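Local coordinates for E2A dna-binding protein (Human adenovirus 5, PDB 2WB0) that binds single-stranded DNA and unwinds the template without ATP by forming multimers during the elongation phase of viral strand-displacement replication, at residues 18-28 with 40-49; 111-122 with 159-170. All coordinates share one frame; numbering follows the deposited sequence.

Contact 1 of 2, residues 18-28 with 40-49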
loop_
_atom_site.group_PDB
_atom_site.type_symbol
_atom_site.label_atom_id
_atom_site.label_comp_id
_atom_site.label_asym_id
_atom_site.label_seq_id
_atom_site.Cartn_x
_atom_site.Cartn_y
_atom_site.Cartn_z
ATOM N N LEU A 18 -13.082 4.180 -23.441
ATOM C CA LEU A 18 -13.466 3.900 -22.066
ATOM C C LEU A 18 -14.293 4.965 -21.430
ATOM O O LEU A 18 -15.335 4.696 -20.840
ATOM C CB LEU A 18 -12.171 3.583 -21.255
ATOM C CG LEU A 18 -11.660 2.195 -20.950
ATOM C CD1 LEU A 18 -12.303 0.896 -21.531
ATOM C CD2 LEU A 18 -10.109 2.108 -20.934
ATOM N N MET A 19 -13.885 6.222 -21.549
ATOM C CA MET A 19 -14.565 7.295 -20.859
ATOM C C MET A 19 -15.923 7.533 -21.505
ATOM O O MET A 19 -16.876 7.981 -20.831
ATOM C CB MET A 19 -13.742 8.601 -20.947
ATOM C CG MET A 19 -12.373 8.543 -20.209
ATOM S SD MET A 19 -11.559 10.142 -20.051
ATOM C CE MET A 19 -10.907 10.418 -21.695
ATOM N N ASP A 20 -16.008 7.278 -22.819
ATOM C CA ASP A 20 -17.311 7.465 -23.487
ATOM C C ASP A 20 -18.256 6.349 -22.979
ATOM O O ASP A 20 -19.324 6.641 -22.467
ATOM C CB ASP A 20 -17.138 7.363 -25.006
ATOM C CG ASP A 20 -16.481 8.607 -25.616
ATOM O OD1 ASP A 20 -16.610 9.729 -25.038
ATOM O OD2 ASP A 20 -15.849 8.424 -26.677
ATOM N N LYS A 21 -17.815 5.094 -23.096
ATOM C CA LYS A 21 -18.613 3.914 -22.731
ATOM C C LYS A 21 -19.113 3.986 -21.290
ATOM O O LYS A 21 -20.256 3.616 -20.981
ATOM C CB LYS A 21 -17.796 2.651 -22.950
ATOM C CG LYS A 21 -18.495 1.351 -22.461
ATOM C CD LYS A 21 -17.730 0.135 -22.934
ATOM C CE LYS A 21 -18.363 -1.182 -22.435
ATOM N NZ LYS A 21 -17.401 -2.204 -22.781
ATOM N N TYR A 22 -18.275 4.492 -20.392
ATOM C CA TYR A 22 -18.648 4.589 -18.985
ATOM C C TYR A 22 -19.175 5.948 -18.542
ATOM O O TYR A 22 -19.295 6.216 -17.338
ATOM C CB TYR A 22 -17.554 4.001 -18.088
ATOM C CG TYR A 22 -17.345 2.525 -18.398
ATOM C CD1 TYR A 22 -18.192 1.540 -17.839
ATOM C CD2 TYR A 22 -16.334 2.120 -19.252
ATOM C CE1 TYR A 22 -18.001 0.194 -18.147
ATOM C CE2 TYR A 22 -16.122 0.814 -19.557
ATOM C CZ TYR A 22 -16.957 -0.151 -19.009
ATOM O OH TYR A 22 -16.681 -1.443 -19.341
ATOM N N HIS A 23 -19.529 6.793 -19.527
ATOM C CA HIS A 23 -20.235 8.056 -19.275
ATOM C C HIS A 23 -19.516 8.918 -18.260
ATOM O O HIS A 23 -20.133 9.425 -17.317
ATOM C CB HIS A 23 -21.690 7.773 -18.838
ATOM C CG HIS A 23 -22.359 6.757 -19.706
ATOM N ND1 HIS A 23 -22.736 7.032 -21.011
ATOM C CD2 HIS A 23 -22.646 5.443 -19.494
ATOM C CE1 HIS A 23 -23.257 5.941 -21.552
ATOM N NE2 HIS A 23 -23.205 4.961 -20.658
ATOM N N VAL A 24 -18.192 9.058 -18.416
ATOM C CA VAL A 24 -17.504 9.927 -17.468
ATOM C C VAL A 24 -17.841 11.391 -17.747
ATOM O O VAL A 24 -18.035 11.779 -18.913
ATOM C CB VAL A 24 -15.980 9.565 -17.186
ATOM C CG1 VAL A 24 -15.540 8.290 -17.852
ATOM C CG2 VAL A 24 -14.999 10.752 -17.366
ATOM N N ASP A 25 -17.921 12.171 -16.664
ATOM C CA ASP A 25 -18.195 13.607 -16.683
ATOM C C ASP A 25 -17.557 14.384 -17.860
ATOM O O ASP A 25 -16.409 14.129 -18.232
ATOM C CB ASP A 25 -17.667 14.189 -15.384
ATOM C CG ASP A 25 -17.614 15.673 -15.420
ATOM O OD1 ASP A 25 -18.691 16.277 -15.309
ATOM O OD2 ASP A 25 -16.511 16.244 -15.621
ATOM N N ASN A 26 -18.265 15.355 -18.428
ATOM C CA ASN A 26 -17.791 15.866 -19.718
ATOM C C ASN A 26 -16.499 16.685 -19.593
ATOM O O ASN A 26 -15.647 16.644 -20.485
ATOM C CB ASN A 26 -18.852 16.692 -20.436
ATOM C CG ASN A 26 -19.992 15.858 -20.975
ATOM O OD1 ASN A 26 -21.134 16.250 -20.825
ATOM N ND2 ASN A 26 -19.694 14.714 -21.608
ATOM N N ASP A 27 -16.385 17.432 -18.509
ATOM C CA ASP A 27 -15.186 18.201 -18.278
ATOM C C ASP A 27 -13.965 17.313 -18.091
ATOM O O ASP A 27 -12.900 17.564 -18.685
ATOM C CB ASP A 27 -15.389 19.166 -17.124
ATOM C CG ASP A 27 -16.376 20.305 -17.494
ATOM O OD1 ASP A 27 -16.739 20.431 -18.702
ATOM O OD2 ASP A 27 -16.774 21.052 -16.571
ATOM N N LEU A 28 -14.130 16.257 -17.293
ATOM C CA LEU A 28 -13.031 15.303 -17.080
ATOM C C LEU A 28 -12.636 14.736 -18.439
ATOM O O LEU A 28 -11.470 14.606 -18.727
ATOM C CB LEU A 28 -13.422 14.192 -16.103
ATOM C CG LEU A 28 -13.518 14.516 -14.582
ATOM C CD1 LEU A 28 -13.862 13.178 -13.901
ATOM C CD2 LEU A 28 -12.217 15.093 -14.014
ATOM N N GLU A 40 -8.068 11.063 -12.124
ATOM C CA GLU A 40 -9.489 11.250 -11.805
ATOM C C GLU A 40 -10.428 10.689 -12.857
ATOM O O GLU A 40 -11.377 9.982 -12.511
ATOM C CB GLU A 40 -9.837 12.704 -11.539
ATOM C CG GLU A 40 -11.313 12.887 -11.090
ATOM C CD GLU A 40 -11.648 14.289 -10.568
ATOM O OE1 GLU A 40 -12.808 14.468 -10.086
ATOM O OE2 GLU A 40 -10.799 15.222 -10.657
ATOM N N ALA A 41 -10.196 10.997 -14.129
ATOM C CA ALA A 41 -11.079 10.456 -15.195
ATOM C C ALA A 41 -11.039 8.899 -15.324
ATOM O O ALA A 41 -12.046 8.246 -15.601
ATOM C CB ALA A 41 -10.774 11.132 -16.527
ATOM N N LEU A 42 -9.896 8.311 -15.046
ATOM C CA LEU A 42 -9.751 6.891 -15.122
ATOM C C LEU A 42 -10.362 6.247 -13.854
ATOM O O LEU A 42 -10.979 5.162 -13.918
ATOM C CB LEU A 42 -8.278 6.523 -15.294
ATOM C CG LEU A 42 -7.641 7.194 -16.508
ATOM C CD1 LEU A 42 -6.181 6.800 -16.656
ATOM C CD2 LEU A 42 -8.443 6.720 -17.758
ATOM N N ALA A 43 -10.226 6.919 -12.729
ATOM C CA ALA A 43 -10.899 6.462 -11.511
ATOM C C ALA A 43 -12.446 6.517 -11.705
ATOM O O ALA A 43 -13.173 5.647 -11.208
ATOM C CB ALA A 43 -10.481 7.344 -10.340
ATOM N N ALA A 44 -12.926 7.527 -12.436
ATOM C CA ALA A 44 -14.375 7.657 -12.731
ATOM C C ALA A 44 -14.868 6.518 -13.643
ATOM O O ALA A 44 -15.968 5.979 -13.448
ATOM C CB ALA A 44 -14.686 9.023 -13.294
ATOM N N VAL A 45 -14.033 6.085 -14.584
ATOM C CA VAL A 45 -14.324 4.856 -15.308
ATOM C C VAL A 45 -14.507 3.650 -14.343
ATOM O O VAL A 45 -15.538 2.887 -14.370
ATOM C CB VAL A 45 -13.217 4.553 -16.344
ATOM C CG1 VAL A 45 -13.396 3.187 -16.943
ATOM C CG2 VAL A 45 -13.217 5.663 -17.459
ATOM N N CYS A 46 -13.531 3.502 -13.448
ATOM C CA CYS A 46 -13.544 2.344 -12.594
ATOM C C CYS A 46 -14.770 2.392 -11.652
ATOM O O CYS A 46 -15.413 1.370 -11.423
ATOM C CB CYS A 46 -12.231 2.338 -11.806
ATOM S SG CYS A 46 -10.788 1.988 -12.856
ATOM N N LYS A 47 -15.039 3.561 -11.062
ATOM C CA LYS A 47 -16.106 3.699 -10.084
ATOM C C LYS A 47 -17.436 3.419 -10.786
ATOM O O LYS A 47 -18.322 2.736 -10.271
ATOM C CB LYS A 47 -16.099 5.129 -9.515
ATOM C CG LYS A 47 -17.186 5.424 -8.460
ATOM C CD LYS A 47 -17.024 4.536 -7.186
ATOM C CE LYS A 47 -18.073 4.833 -6.017
ATOM N NZ LYS A 47 -17.571 4.270 -4.661
ATOM N N THR A 48 -17.571 3.935 -12.003
ATOM C CA THR A 48 -18.764 3.647 -12.785
ATOM C C THR A 48 -18.931 2.135 -13.047
ATOM O O THR A 48 -20.048 1.591 -12.851
ATOM C CB THR A 48 -18.836 4.515 -14.098
ATOM O OG1 THR A 48 -18.658 5.880 -13.733
ATOM C CG2 THR A 48 -20.189 4.420 -14.760
ATOM N N TRP A 49 -17.834 1.454 -13.412
ATOM C CA TRP A 49 -17.882 0.010 -13.667
ATOM C C TRP A 49 -18.236 -0.793 -12.369
ATOM O O TRP A 49 -19.034 -1.760 -12.378
ATOM C CB TRP A 49 -16.580 -0.432 -14.329
ATOM C CG TRP A 49 -16.386 -1.936 -14.500
ATOM C CD1 TRP A 49 -16.814 -2.694 -15.550
ATOM C CD2 TRP A 49 -15.653 -2.823 -13.645
ATOM N NE1 TRP A 49 -16.420 -4.004 -15.399
ATOM C CE2 TRP A 49 -15.686 -4.113 -14.247
ATOM C CE3 TRP A 49 -14.978 -2.668 -12.414
ATOM C CZ2 TRP A 49 -15.088 -5.256 -13.657
ATOM C CZ3 TRP A 49 -14.362 -3.810 -11.839
ATOM C CH2 TRP A 49 -14.416 -5.087 -12.469
HETATM O O HOH W 1 -20.068 7.877 -15.274
#

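Contact 2 of 2, residues 111-122 with 159-170. With ZN (zinc ion), chain B.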
loop_
_atom_site.group_PDB
_atom_site.type_symbol
_atom_site.label_atom_id
_atom_site.label_comp_id
_atom_site.label_asym_id
_atom_site.label_seq_id
_atom_site.Cartn_x
_atom_site.Cartn_y
_atom_site.Cartn_z
ATOM N N CYS A 111 12.201 -6.271 7.868
ATOM C CA CYS A 111 11.777 -4.948 7.445
ATOM C C CYS A 111 12.092 -4.684 5.996
ATOM O O CYS A 111 12.505 -5.583 5.275
ATOM C CB CYS A 111 12.400 -3.870 8.349
ATOM S SG CYS A 111 14.163 -3.671 8.072
ATOM N N LEU A 112 11.879 -3.448 5.548
ATOM C CA LEU A 112 12.118 -3.080 4.144
ATOM C C LEU A 112 13.572 -3.186 3.714
ATOM O O LEU A 112 13.851 -3.408 2.545
ATOM C CB LEU A 112 11.622 -1.665 3.892
ATOM C CG LEU A 112 10.200 -1.384 3.438
ATOM C CD1 LEU A 112 9.217 -2.571 3.106
ATOM C CD2 LEU A 112 9.590 -0.133 4.064
ATOM N N HIS A 113 14.473 -3.133 4.673
ATOM C CA HIS A 113 15.871 -3.363 4.422
ATOM C C HIS A 113 16.144 -4.795 4.030
ATOM O O HIS A 113 17.204 -5.093 3.459
ATOM C CB HIS A 113 16.646 -3.093 5.664
ATOM C CG HIS A 113 16.838 -1.646 5.931
ATOM N ND1 HIS A 113 16.087 -0.943 6.855
ATOM C CD2 HIS A 113 17.733 -0.775 5.411
ATOM C CE1 HIS A 113 16.490 0.319 6.859
ATOM N NE2 HIS A 113 17.467 0.449 5.975
ATOM N N GLY A 114 15.217 -5.686 4.367
ATOM C CA GLY A 114 15.358 -7.120 4.144
ATOM C C GLY A 114 16.079 -7.845 5.283
ATOM O O GLY A 114 16.413 -9.029 5.180
ATOM N N SER A 115 16.347 -7.131 6.361
ATOM C CA SER A 115 16.968 -7.698 7.541
ATOM C C SER A 115 15.960 -7.964 8.627
ATOM O O SER A 115 14.873 -7.334 8.714
ATOM C CB SER A 115 18.064 -6.770 8.094
ATOM O OG SER A 115 17.638 -5.429 8.171
ATOM N N ILE A 116 16.277 -8.963 9.417
ATOM C CA ILE A 116 15.402 -9.318 10.433
ATOM C C ILE A 116 15.174 -8.148 11.408
ATOM O O ILE A 116 16.114 -7.360 11.662
ATOM C CB ILE A 116 15.789 -10.653 11.164
ATOM C CG1 ILE A 116 16.366 -10.455 12.480
ATOM C CG2 ILE A 116 16.310 -11.863 10.393
ATOM C CD1 ILE A 116 15.256 -10.740 13.243
ATOM N N MET A 117 13.947 -8.055 11.937
ATOM C CA MET A 117 13.571 -7.047 12.918
ATOM C C MET A 117 13.845 -7.491 14.355
ATOM O O MET A 117 13.568 -8.618 14.714
ATOM C CB MET A 117 12.081 -6.606 12.756
ATOM C CG MET A 117 11.830 -5.966 11.329
ATOM S SD MET A 117 10.030 -5.570 11.091
ATOM C CE MET A 117 9.912 -4.055 12.094
ATOM N N ILE A 118 14.380 -6.552 15.149
ATOM C CA ILE A 118 14.820 -6.837 16.501
ATOM C C ILE A 118 13.686 -6.762 17.495
ATOM O O ILE A 118 12.861 -5.861 17.421
ATOM C CB ILE A 118 15.930 -5.841 16.872
ATOM C CG1 ILE A 118 17.095 -5.920 15.866
ATOM C CG2 ILE A 118 16.392 -6.046 18.376
ATOM C CD1 ILE A 118 17.779 -7.241 15.878
ATOM N N ASN A 119 13.642 -7.673 18.471
ATOM C CA ASN A 119 12.594 -7.618 19.483
ATOM C C ASN A 119 12.812 -6.439 20.430
ATOM O O ASN A 119 13.907 -6.155 20.760
ATOM C CB ASN A 119 12.571 -8.913 20.312
ATOM C CG ASN A 119 11.662 -9.974 19.705
ATOM O OD1 ASN A 119 12.102 -10.797 18.893
ATOM N ND2 ASN A 119 10.364 -9.944 20.086
ATOM N N LYS A 120 11.735 -5.782 20.862
ATOM C CA LYS A 120 11.759 -4.598 21.753
ATOM C C LYS A 120 10.572 -4.736 22.709
ATOM O O LYS A 120 9.523 -5.268 22.340
ATOM C CB LYS A 120 11.422 -3.313 20.990
ATOM C CG LYS A 120 12.527 -2.619 20.262
ATOM C CD LYS A 120 12.957 -1.353 21.003
ATOM C CE LYS A 120 14.396 -0.976 20.700
ATOM N NZ LYS A 120 14.467 -0.174 19.421
ATOM N N GLU A 121 10.713 -4.177 23.904
ATOM C CA GLU A 121 9.529 -3.950 24.723
ATOM C C GLU A 121 8.928 -2.558 24.404
ATOM O O GLU A 121 9.657 -1.576 24.247
ATOM C CB GLU A 121 9.863 -4.137 26.192
ATOM C CG GLU A 121 8.992 -3.316 27.129
ATOM C CD GLU A 121 8.893 -3.932 28.520
ATOM O OE1 GLU A 121 9.779 -4.775 28.890
ATOM O OE2 GLU A 121 7.886 -3.602 29.204
ATOM N N HIS A 122 7.616 -2.476 24.240
ATOM C CA HIS A 122 6.987 -1.207 23.904
ATOM C C HIS A 122 5.882 -0.922 24.918
ATOM O O HIS A 122 4.883 -1.626 24.929
ATOM C CB HIS A 122 6.388 -1.290 22.517
ATOM C CG HIS A 122 5.791 -0.013 22.040
ATOM N ND1 HIS A 122 4.700 0.023 21.201
ATOM C CD2 HIS A 122 6.091 1.277 22.321
ATOM C CE1 HIS A 122 4.404 1.280 20.910
ATOM N NE2 HIS A 122 5.213 2.065 21.594
ATOM N N SER A 159 1.767 -3.023 28.244
ATOM C CA SER A 159 3.127 -3.536 27.990
ATOM C C SER A 159 3.159 -4.455 26.771
ATOM O O SER A 159 2.667 -5.591 26.818
ATOM C CB SER A 159 3.699 -4.282 29.209
ATOM O OG SER A 159 4.047 -3.397 30.264
ATOM N N ASN A 160 3.723 -3.982 25.668
ATOM C CA ASN A 160 3.860 -4.852 24.510
ATOM C C ASN A 160 5.277 -5.403 24.532
ATOM O O ASN A 160 6.205 -4.702 24.081
ATOM C CB ASN A 160 3.627 -4.084 23.189
ATOM C CG ASN A 160 2.169 -3.743 22.934
ATOM O OD1 ASN A 160 1.266 -4.462 23.319
ATOM N ND2 ASN A 160 1.948 -2.646 22.234
ATOM N N THR A 161 5.463 -6.638 24.998
ATOM C CA THR A 161 6.816 -7.218 25.091
ATOM C C THR A 161 7.254 -7.948 23.813
ATOM O O THR A 161 8.319 -8.565 23.741
ATOM C CB THR A 161 6.932 -8.219 26.278
ATOM O OG1 THR A 161 6.029 -9.306 26.048
ATOM C CG2 THR A 161 6.608 -7.516 27.583
ATOM N N ASP A 162 6.412 -7.872 22.798
ATOM C CA ASP A 162 6.687 -8.554 21.552
ATOM C C ASP A 162 6.764 -7.565 20.362
ATOM O O ASP A 162 6.435 -7.945 19.228
ATOM C CB ASP A 162 5.585 -9.598 21.331
ATOM C CG ASP A 162 5.853 -10.484 20.144
ATOM O OD1 ASP A 162 7.054 -10.843 19.902
ATOM O OD2 ASP A 162 4.855 -10.806 19.449
ATOM N N ALA A 163 7.196 -6.319 20.612
ATOM C CA ALA A 163 7.387 -5.347 19.517
ATOM C C ALA A 163 8.643 -5.643 18.690
ATOM O O ALA A 163 9.510 -6.430 19.106
ATOM C CB ALA A 163 7.432 -3.912 20.076
ATOM N N ARG A 164 8.691 -5.092 17.465
ATOM C CA ARG A 164 9.770 -5.389 16.516
ATOM C C ARG A 164 10.095 -4.072 15.894
ATOM O O ARG A 164 9.180 -3.348 15.465
ATOM C CB ARG A 164 9.257 -6.310 15.370
ATOM C CG ARG A 164 8.652 -7.575 15.940
ATOM C CD ARG A 164 9.829 -8.552 16.289
ATOM N NE ARG A 164 9.306 -9.927 16.229
ATOM C CZ ARG A 164 8.577 -10.408 17.204
ATOM N NH1 ARG A 164 8.368 -9.602 18.212
ATOM N NH2 ARG A 164 8.071 -11.648 17.201
ATOM N N CYS A 165 11.373 -3.784 15.782
ATOM C CA CYS A 165 11.880 -2.587 15.115
ATOM C C CYS A 165 12.855 -2.918 13.945
ATOM O O CYS A 165 13.435 -4.025 13.867
ATOM C CB CYS A 165 12.571 -1.681 16.171
ATOM S SG CYS A 165 14.184 -2.331 16.789
ATOM N N CYS A 166 13.026 -1.964 13.033
ATOM C CA CYS A 166 14.055 -2.039 11.971
ATOM C C CYS A 166 15.418 -2.190 12.704
ATOM O O CYS A 166 15.578 -1.599 13.757
ATOM C CB CYS A 166 14.038 -0.721 11.223
ATOM S SG CYS A 166 15.429 -0.551 10.102
ATOM N N VAL A 167 16.381 -2.986 12.203
ATOM C CA VAL A 167 17.633 -3.141 13.018
ATOM C C VAL A 167 18.360 -1.808 13.250
ATOM O O VAL A 167 19.024 -1.605 14.294
ATOM C CB VAL A 167 18.574 -4.221 12.433
ATOM C CG1 VAL A 167 19.083 -3.796 11.048
ATOM C CG2 VAL A 167 19.685 -4.495 13.413
ATOM N N HIS A 168 18.181 -0.868 12.320
ATOM C CA HIS A 168 18.851 0.428 12.411
ATOM C C HIS A 168 18.263 1.290 13.504
ATOM O O HIS A 168 18.883 2.283 13.900
ATOM C CB HIS A 168 18.760 1.121 11.076
ATOM C CG HIS A 168 19.402 0.327 9.978
ATOM N ND1 HIS A 168 20.737 0.449 9.661
ATOM C CD2 HIS A 168 18.892 -0.601 9.134
ATOM C CE1 HIS A 168 21.026 -0.376 8.667
ATOM N NE2 HIS A 168 19.925 -1.023 8.324
ATOM N N ASP A 169 17.142 0.854 14.046
ATOM C CA ASP A 169 16.535 1.486 15.221
ATOM C C ASP A 169 16.796 0.776 16.512
ATOM O O ASP A 169 16.169 1.124 17.518
ATOM C CB ASP A 169 15.017 1.649 14.972
ATOM C CG ASP A 169 14.721 2.547 13.736
ATOM O OD1 ASP A 169 15.558 3.468 13.442
ATOM O OD2 ASP A 169 13.683 2.330 13.053
ATOM N N ALA A 170 17.698 -0.232 16.522
ATOM C CA ALA A 170 17.728 -1.163 17.686
ATOM C C ALA A 170 18.121 -0.474 19.015
ATOM O O ALA A 170 17.695 -0.884 20.095
ATOM C CB ALA A 170 18.624 -2.401 17.407
HETATM ZN ZN ZN B . 14.533 -1.423 8.117
HETATM O O HOH W 2 15.979 -4.927 10.287
HETATM O O HOH W 3 19.751 -3.853 7.412
HETATM O O HOH W 4 11.661 -10.573 14.025
#

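Contact 1 of 2, residues 18-28 with 40-49
Val45 sits at the middle of this contact, its two methyls working in different directions. CG2 meets Val24 CG1 at 3.5 Å and also lies against the CA and CG of Met19, while CG1 reaches Tyr22 CD2 at 3.9 Å. One turn back, the methyl of Ala41 takes Met19 SD on one flank, CB to SD 3.7 Å, and Leu28 CB on another. Leu28 CD1 and CD2 lie against Glu40 CG, with CD2 also 3.6 Å from the carboxylate carbon CD, the two chains crossing at about a right angle, and Val24 CB rests on Ala44 CB. At the far end Tyr22 and Trp49 run side by side in the same direction with their planes nearly perpendicular, at 84°; Tyr22 OH lies 4.0 Å from Trp49 CD1.

The polar link between the segments is a water bound to Tyr22 O, His23 O and Thr48 OG1, the last at 2.9 Å. With OG1 beside its own backbone N (chi1 -52°), Thr48 donates from OG1 to Ala44 O at 2.7 Å, on the opposite face of that carbonyl from its N-H.

Behind this shell, a Schellman motif with His23 at C-prime ends helix 7-21 and turns Val24 inward, and Asp25 N-caps the next helix, its OD2 accepting from Leu28 N. Tyr22 OH and Trp49 NE1 are hydrogen-bonded to Asn317 and Glu316, just past helix 300-315, which packs on both rings through Leu313 and comes from much later in the chain. Helix 64-83 covers Leu42, Ala43 and Cys46 of helix 40-53 and belongs, like both segments, to the all-alpha domain.

Contact 2 of 2, residues 111-122 with 159-170
Cys166 carries SG anti to its backbone N (chi1 170°), whereas Cys111 tucks SG between its N and carbonyl carbon (chi1 71°), and the two sulfurs close to 3.9 Å on one zinc ion. His113 adds ND1 to the zinc at 2.1 Å, and Cys182 completes the site. His168 lays CD2 over the centre of one face of the His113 ring, 3.4 Å from CE1, with the ring planes 39° apart. A water joins Ser115 OG to His168 NE2; a second links Ser115 OG and Ile116 O to Val167 N.

From the metal the chains run out as an antiparallel pair, part of the sheet of this zinc-binding domain, in which strand 158-165 is central. Ile118 and Cys165 exchange two backbone bonds, and a beta bulge between Lys120 and His122 shifts the register before His122 and Asn160 pair. On one side, Asn119 lies alongside Arg164, its amide over a face of the guanidinium, although which way round that amide sits is doubtful. Arg164 is salt-bridged to Asp162 through NH1 and OD1, at a modelled separation that is suspiciously short. On the other, Lys120 passes Cys165 SG; its NZ donates to Cys172 O and more weakly to Asp169 O, 2.9 Å away. Ile118 CG1 packs on Val167 CG2 at 3.8 Å.

Contact 1 and contact 2 lie on opposite sides of the chain's centre, with their nearest atoms about 26 Å apart, and share no element. The first belongs to the all-alpha domain and is largely buried: aliphatic and aromatic side chains meet between helix 40-53 and the end of helix 7-21 with the turn that follows, and a single water joins the two segments. The second, in the zinc-binding domain, is only partly buried. There, paired backbones and a metal hold the segments together, with exposed polar side chains such as Asn119 and Glu121 at the margin. Separation along the chain differs too: 18-28 and 40-49 are close successors, whereas 111-122 and 159-170 are 37 residues apart.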